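Local coordinates for protein telomerase reverse transcriptase (Candida albicans SC5314, PDB 6ZDQ) that probably extends chromosome ends as the catalytic subunit of telomerase, copying a template within the enzyme's RNA into telomeric DNA repeats, at residues A[612-623]-A[672-683]. Sequence-based numbering, arbitrary orientation.
Sequences LRLVLREFKTKF and IIVKEFSSFESY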
loop_
_atom_site.group_PDB
_atom_site.type_symbol
_atom_site.label_atom_id
_atom_site.label_comp_id
_atom_site.label_asym_id
_atom_site.label_seq_id
_atom_site.Cartn_x
_atom_site.Cartn_y
_atom_site.Cartn_z
ATOM N N LEU A 612 -3.629 11.384 19.502
ATOM C CA LEU A 612 -4.207 10.739 20.676
ATOM C C LEU A 612 -5.716 10.574 20.534
ATOM O O LEU A 612 -6.251 9.479 20.743
ATOM C CB LEU A 612 -3.866 11.534 21.938
ATOM C CG LEU A 612 -4.361 10.942 23.264
ATOM C CD1 LEU A 612 -3.809 9.540 23.477
ATOM C CD2 LEU A 612 -3.995 11.850 24.427
ATOM N N ARG A 613 -6.423 11.651 20.180
ATOM C CA ARG A 613 -7.875 11.562 20.063
ATOM C C ARG A 613 -8.285 10.591 18.963
ATOM O O ARG A 613 -9.250 9.837 19.124
ATOM C CB ARG A 613 -8.479 12.945 19.813
ATOM C CG ARG A 613 -8.787 13.715 21.089
ATOM C CD ARG A 613 -9.432 15.055 20.794
ATOM N NE ARG A 613 -8.503 15.972 20.141
ATOM C CZ ARG A 613 -7.866 16.957 20.764
ATOM N NH1 ARG A 613 -8.063 17.160 22.059
ATOM N NH2 ARG A 613 -7.036 17.743 20.092
ATOM N N LEU A 614 -7.560 10.583 17.844
ATOM C CA LEU A 614 -7.958 9.728 16.729
ATOM C C LEU A 614 -7.741 8.251 17.034
ATOM O O LEU A 614 -8.513 7.407 16.567
ATOM C CB LEU A 614 -7.209 10.130 15.458
ATOM C CG LEU A 614 -7.986 11.056 14.514
ATOM C CD1 LEU A 614 -9.309 10.417 14.098
ATOM C CD2 LEU A 614 -8.228 12.420 15.148
ATOM N N VAL A 615 -6.710 7.913 17.810
ATOM C CA VAL A 615 -6.487 6.509 18.144
ATOM C C VAL A 615 -7.421 6.054 19.265
ATOM O O VAL A 615 -7.818 4.883 19.308
ATOM C CB VAL A 615 -5.006 6.272 18.499
ATOM C CG1 VAL A 615 -4.639 6.943 19.812
ATOM C CG2 VAL A 615 -4.693 4.784 18.552
ATOM N N LEU A 616 -7.796 6.958 20.175
ATOM C CA LEU A 616 -8.706 6.589 21.255
ATOM C C LEU A 616 -10.113 6.337 20.726
ATOM O O LEU A 616 -10.734 5.319 21.051
ATOM C CB LEU A 616 -8.721 7.675 22.332
ATOM C CG LEU A 616 -7.471 7.800 23.206
ATOM C CD1 LEU A 616 -7.629 8.913 24.233
ATOM C CD2 LEU A 616 -7.160 6.477 23.888
ATOM N N ARG A 617 -10.635 7.253 19.904
ATOM C CA ARG A 617 -11.983 7.070 19.377
ATOM C C ARG A 617 -12.038 5.944 18.353
ATOM O O ARG A 617 -13.095 5.327 18.175
ATOM C CB ARG A 617 -12.501 8.376 18.774
ATOM C CG ARG A 617 -11.735 8.861 17.563
ATOM C CD ARG A 617 -12.080 10.307 17.256
ATOM N NE ARG A 617 -12.047 11.138 18.457
ATOM C CZ ARG A 617 -12.103 12.465 18.448
ATOM N NH1 ARG A 617 -12.187 13.120 17.298
ATOM N NH2 ARG A 617 -12.069 13.142 19.589
ATOM N N GLU A 618 -10.919 5.650 17.687
ATOM C CA GLU A 618 -10.872 4.478 16.819
ATOM C C GLU A 618 -11.032 3.198 17.628
ATOM O O GLU A 618 -11.657 2.233 17.168
ATOM C CB GLU A 618 -9.561 4.453 16.030
ATOM C CG GLU A 618 -9.401 3.246 15.121
ATOM C CD GLU A 618 -10.441 3.206 14.023
ATOM O OE1 GLU A 618 -10.769 4.277 13.471
ATOM O OE2 GLU A 618 -10.941 2.102 13.719
ATOM N N PHE A 619 -10.476 3.171 18.839
ATOM C CA PHE A 619 -10.708 2.038 19.727
ATOM C C PHE A 619 -12.166 1.970 20.161
ATOM O O PHE A 619 -12.743 0.879 20.242
ATOM C CB PHE A 619 -9.782 2.120 20.943
ATOM C CG PHE A 619 -10.111 1.128 22.023
ATOM C CD1 PHE A 619 -9.786 -0.210 21.876
ATOM C CD2 PHE A 619 -10.746 1.534 23.183
ATOM C CE1 PHE A 619 -10.092 -1.124 22.865
ATOM C CE2 PHE A 619 -11.054 0.626 24.176
ATOM C CZ PHE A 619 -10.726 -0.706 24.017
ATOM N N LYS A 620 -12.777 3.122 20.454
ATOM C CA LYS A 620 -14.179 3.133 20.865
ATOM C C LYS A 620 -15.096 2.647 19.747
ATOM O O LYS A 620 -16.079 1.945 20.005
ATOM C CB LYS A 620 -14.587 4.533 21.319
ATOM C CG LYS A 620 -13.912 4.990 22.597
ATOM C CD LYS A 620 -14.735 6.058 23.295
ATOM C CE LYS A 620 -14.925 7.281 22.416
ATOM N NZ LYS A 620 -13.654 8.018 22.197
ATOM N N THR A 621 -14.791 3.015 18.499
ATOM C CA THR A 621 -15.649 2.635 17.379
ATOM C C THR A 621 -15.669 1.122 17.190
ATOM O O THR A 621 -16.737 0.513 17.058
ATOM C CB THR A 621 -15.180 3.332 16.101
ATOM O OG1 THR A 621 -15.450 4.738 16.192
ATOM C CG2 THR A 621 -15.888 2.757 14.883
ATOM N N LYS A 622 -14.490 0.500 17.175
ATOM C CA LYS A 622 -14.409 -0.949 17.054
ATOM C C LYS A 622 -14.858 -1.666 18.325
ATOM O O LYS A 622 -15.200 -2.851 18.263
ATOM C CB LYS A 622 -12.980 -1.354 16.688
ATOM C CG LYS A 622 -12.833 -2.804 16.275
ATOM C CD LYS A 622 -11.381 -3.163 16.059
ATOM C CE LYS A 622 -11.148 -4.640 16.298
ATOM N NZ LYS A 622 -9.709 -5.008 16.310
ATOM N N PHE A 623 -14.865 -0.972 19.467
ATOM C CA PHE A 623 -15.255 -1.595 20.731
ATOM C C PHE A 623 -16.647 -2.208 20.644
ATOM O O PHE A 623 -16.837 -3.391 20.950
ATOM C CB PHE A 623 -15.194 -0.563 21.860
ATOM C CG PHE A 623 -15.667 -1.086 23.191
ATOM C CD1 PHE A 623 -16.983 -0.918 23.591
ATOM C CD2 PHE A 623 -14.793 -1.741 24.043
ATOM C CE1 PHE A 623 -17.420 -1.398 24.811
ATOM C CE2 PHE A 623 -15.222 -2.222 25.264
ATOM C CZ PHE A 623 -16.537 -2.051 25.649
ATOM N N ILE A 672 -7.776 14.624 27.751
ATOM C CA ILE A 672 -8.267 13.932 26.562
ATOM C C ILE A 672 -8.806 12.555 26.933
ATOM O O ILE A 672 -9.893 12.154 26.496
ATOM C CB ILE A 672 -7.159 13.836 25.498
ATOM C CG1 ILE A 672 -6.824 15.227 24.956
ATOM C CG2 ILE A 672 -7.579 12.903 24.375
ATOM C CD1 ILE A 672 -5.717 15.233 23.926
ATOM N N ILE A 673 -8.054 11.809 27.744
ATOM C CA ILE A 673 -8.485 10.469 28.132
ATOM C C ILE A 673 -9.774 10.531 28.943
ATOM O O ILE A 673 -10.691 9.725 28.740
ATOM C CB ILE A 673 -7.358 9.747 28.893
ATOM C CG1 ILE A 673 -6.161 9.519 27.966
ATOM C CG2 ILE A 673 -7.849 8.423 29.460
ATOM C CD1 ILE A 673 -5.027 8.752 28.602
ATOM N N VAL A 674 -9.871 11.491 29.867
ATOM C CA VAL A 674 -11.062 11.589 30.705
ATOM C C VAL A 674 -12.269 12.058 29.903
ATOM O O VAL A 674 -13.412 11.775 30.283
ATOM C CB VAL A 674 -10.802 12.518 31.911
ATOM C CG1 VAL A 674 -10.914 13.979 31.514
ATOM C CG2 VAL A 674 -11.753 12.201 33.051
ATOM N N LYS A 675 -12.048 12.770 28.797
ATOM C CA LYS A 675 -13.159 13.232 27.974
ATOM C C LYS A 675 -13.713 12.105 27.110
ATOM O O LYS A 675 -14.922 11.857 27.100
ATOM C CB LYS A 675 -12.708 14.406 27.102
ATOM C CG LYS A 675 -13.840 15.149 26.419
ATOM C CD LYS A 675 -14.694 15.905 27.427
ATOM C CE LYS A 675 -15.771 16.729 26.736
ATOM N NZ LYS A 675 -16.568 17.525 27.711
ATOM N N GLU A 676 -12.835 11.411 26.382
ATOM C CA GLU A 676 -13.268 10.375 25.452
ATOM C C GLU A 676 -13.862 9.157 26.148
ATOM O O GLU A 676 -14.569 8.378 25.500
ATOM C CB GLU A 676 -12.095 9.936 24.573
ATOM C CG GLU A 676 -11.412 11.067 23.822
ATOM C CD GLU A 676 -12.240 11.591 22.666
ATOM O OE1 GLU A 676 -13.084 10.832 22.143
ATOM O OE2 GLU A 676 -12.046 12.763 22.280
ATOM N N PHE A 677 -13.596 8.966 27.438
ATOM C CA PHE A 677 -13.983 7.751 28.148
ATOM C C PHE A 677 -14.906 8.051 29.322
ATOM O O PHE A 677 -14.816 7.424 30.380
ATOM C CB PHE A 677 -12.752 6.987 28.631
ATOM C CG PHE A 677 -11.949 6.367 27.524
ATOM C CD1 PHE A 677 -12.338 5.165 26.957
ATOM C CD2 PHE A 677 -10.799 6.981 27.058
ATOM C CE1 PHE A 677 -11.601 4.591 25.940
ATOM C CE2 PHE A 677 -10.056 6.411 26.043
ATOM C CZ PHE A 677 -10.458 5.214 25.483
ATOM N N SER A 678 -15.810 9.011 29.158
ATOM C CA SER A 678 -16.769 9.366 30.196
ATOM C C SER A 678 -18.199 9.109 29.734
ATOM O O SER A 678 -19.122 9.861 30.057
ATOM C CB SER A 678 -16.590 10.821 30.622
ATOM O OG SER A 678 -16.634 11.688 29.501
ATOM N N SER A 679 -18.400 8.045 28.969
ATOM C CA SER A 679 -19.734 7.718 28.474
ATOM C C SER A 679 -20.187 6.310 28.833
ATOM O O SER A 679 -21.367 6.114 29.133
ATOM C CB SER A 679 -19.786 7.907 26.946
ATOM O OG SER A 679 -18.841 7.075 26.296
ATOM N N PHE A 680 -19.286 5.331 28.814
ATOM C CA PHE A 680 -19.648 3.933 28.998
ATOM C C PHE A 680 -19.425 3.498 30.442
ATOM O O PHE A 680 -18.562 4.027 31.145
ATOM C CB PHE A 680 -18.845 3.038 28.052
ATOM C CG PHE A 680 -19.484 1.702 27.789
ATOM C CD1 PHE A 680 -20.451 1.564 26.806
ATOM C CD2 PHE A 680 -19.112 0.585 28.519
ATOM C CE1 PHE A 680 -21.039 0.336 26.560
ATOM C CE2 PHE A 680 -19.697 -0.644 28.278
ATOM C CZ PHE A 680 -20.661 -0.769 27.298
ATOM N N GLU A 681 -20.223 2.516 30.876
ATOM C CA GLU A 681 -20.134 2.033 32.250
ATOM C C GLU A 681 -18.800 1.356 32.544
ATOM O O GLU A 681 -18.363 1.337 33.700
ATOM C CB GLU A 681 -21.287 1.074 32.541
ATOM C CG GLU A 681 -22.637 1.755 32.654
ATOM C CD GLU A 681 -23.764 0.769 32.865
ATOM O OE1 GLU A 681 -24.328 0.283 31.861
ATOM O OE2 GLU A 681 -24.084 0.477 34.036
ATOM N N SER A 682 -18.138 0.804 31.526
ATOM C CA SER A 682 -16.847 0.161 31.728
ATOM C C SER A 682 -15.681 1.131 31.609
ATOM O O SER A 682 -14.583 0.820 32.089
ATOM C CB SER A 682 -16.650 -0.983 30.729
ATOM O OG SER A 682 -15.424 -1.656 30.963
ATOM N N TYR A 683 -15.891 2.290 30.985
ATOM C CA TYR A 683 -14.863 3.319 30.918
ATOM C C TYR A 683 -14.721 4.089 32.223
ATOM O O TYR A 683 -13.778 4.875 32.357
ATOM C CB TYR A 683 -15.161 4.303 29.783
ATOM C CG TYR A 683 -15.206 3.693 28.399
ATOM C CD1 TYR A 683 -14.673 2.433 28.149
ATOM C CD2 TYR A 683 -15.774 4.384 27.337
ATOM C CE1 TYR A 683 -14.716 1.877 26.883
ATOM C CE2 TYR A 683 -15.823 3.838 26.070
ATOM C CZ TYR A 683 -15.292 2.585 25.847
ATOM O OH TYR A 683 -15.336 2.038 24.584
#
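Glu-676 forms salt bridges to both Arg-617 and Lys-620. Arg-617 NH2 donates to Glu-676 OE2 over 2.7 Å. The oxygen lies in the guanidinium plane, but the nitrogen meets it from above the carboxylate plane. Lys-620 NZ donates to Glu-676 OE1 over 2.9 Å, meeting that oxygen's anti lone pair. The lysine chain bends at chi3 and chi4 (-60° and -68°), which curls its amine back to the carboxylate. Glu-676 sits as a knob among Arg-613, Leu-616, Arg-617 and Lys-620.

Apolar packing lies beside this network. Ile-672 CG2 is 3.7 Å from Leu-612 CD2 and also meets CG of Arg-613. Leu-616 CD2 touches the edge of the Phe-677 ring, 3.6 Å from CE2. Beyond the helix end, Tyr-683 points its edge at one face of Phe-623, with OH 3.4 Å from Phe-623 CG. Phe-623 in turn points its own edge at the face of Phe-680, giving two T-shaped pairs.

The contact joins helix 602-626 to the C-terminal end of helix 662-676 and the turn after it, within the helical C-terminal part of the chain, the region that corresponds to the thumb of telomerase reverse transcriptases. Segments 612-623 and 672-676 run in roughly the same direction, their axes 31° apart. One carboxylate shared by two cations would probably favour its ionised form, while aromatic rings pack the turn after Glu-676 against helix 602-626.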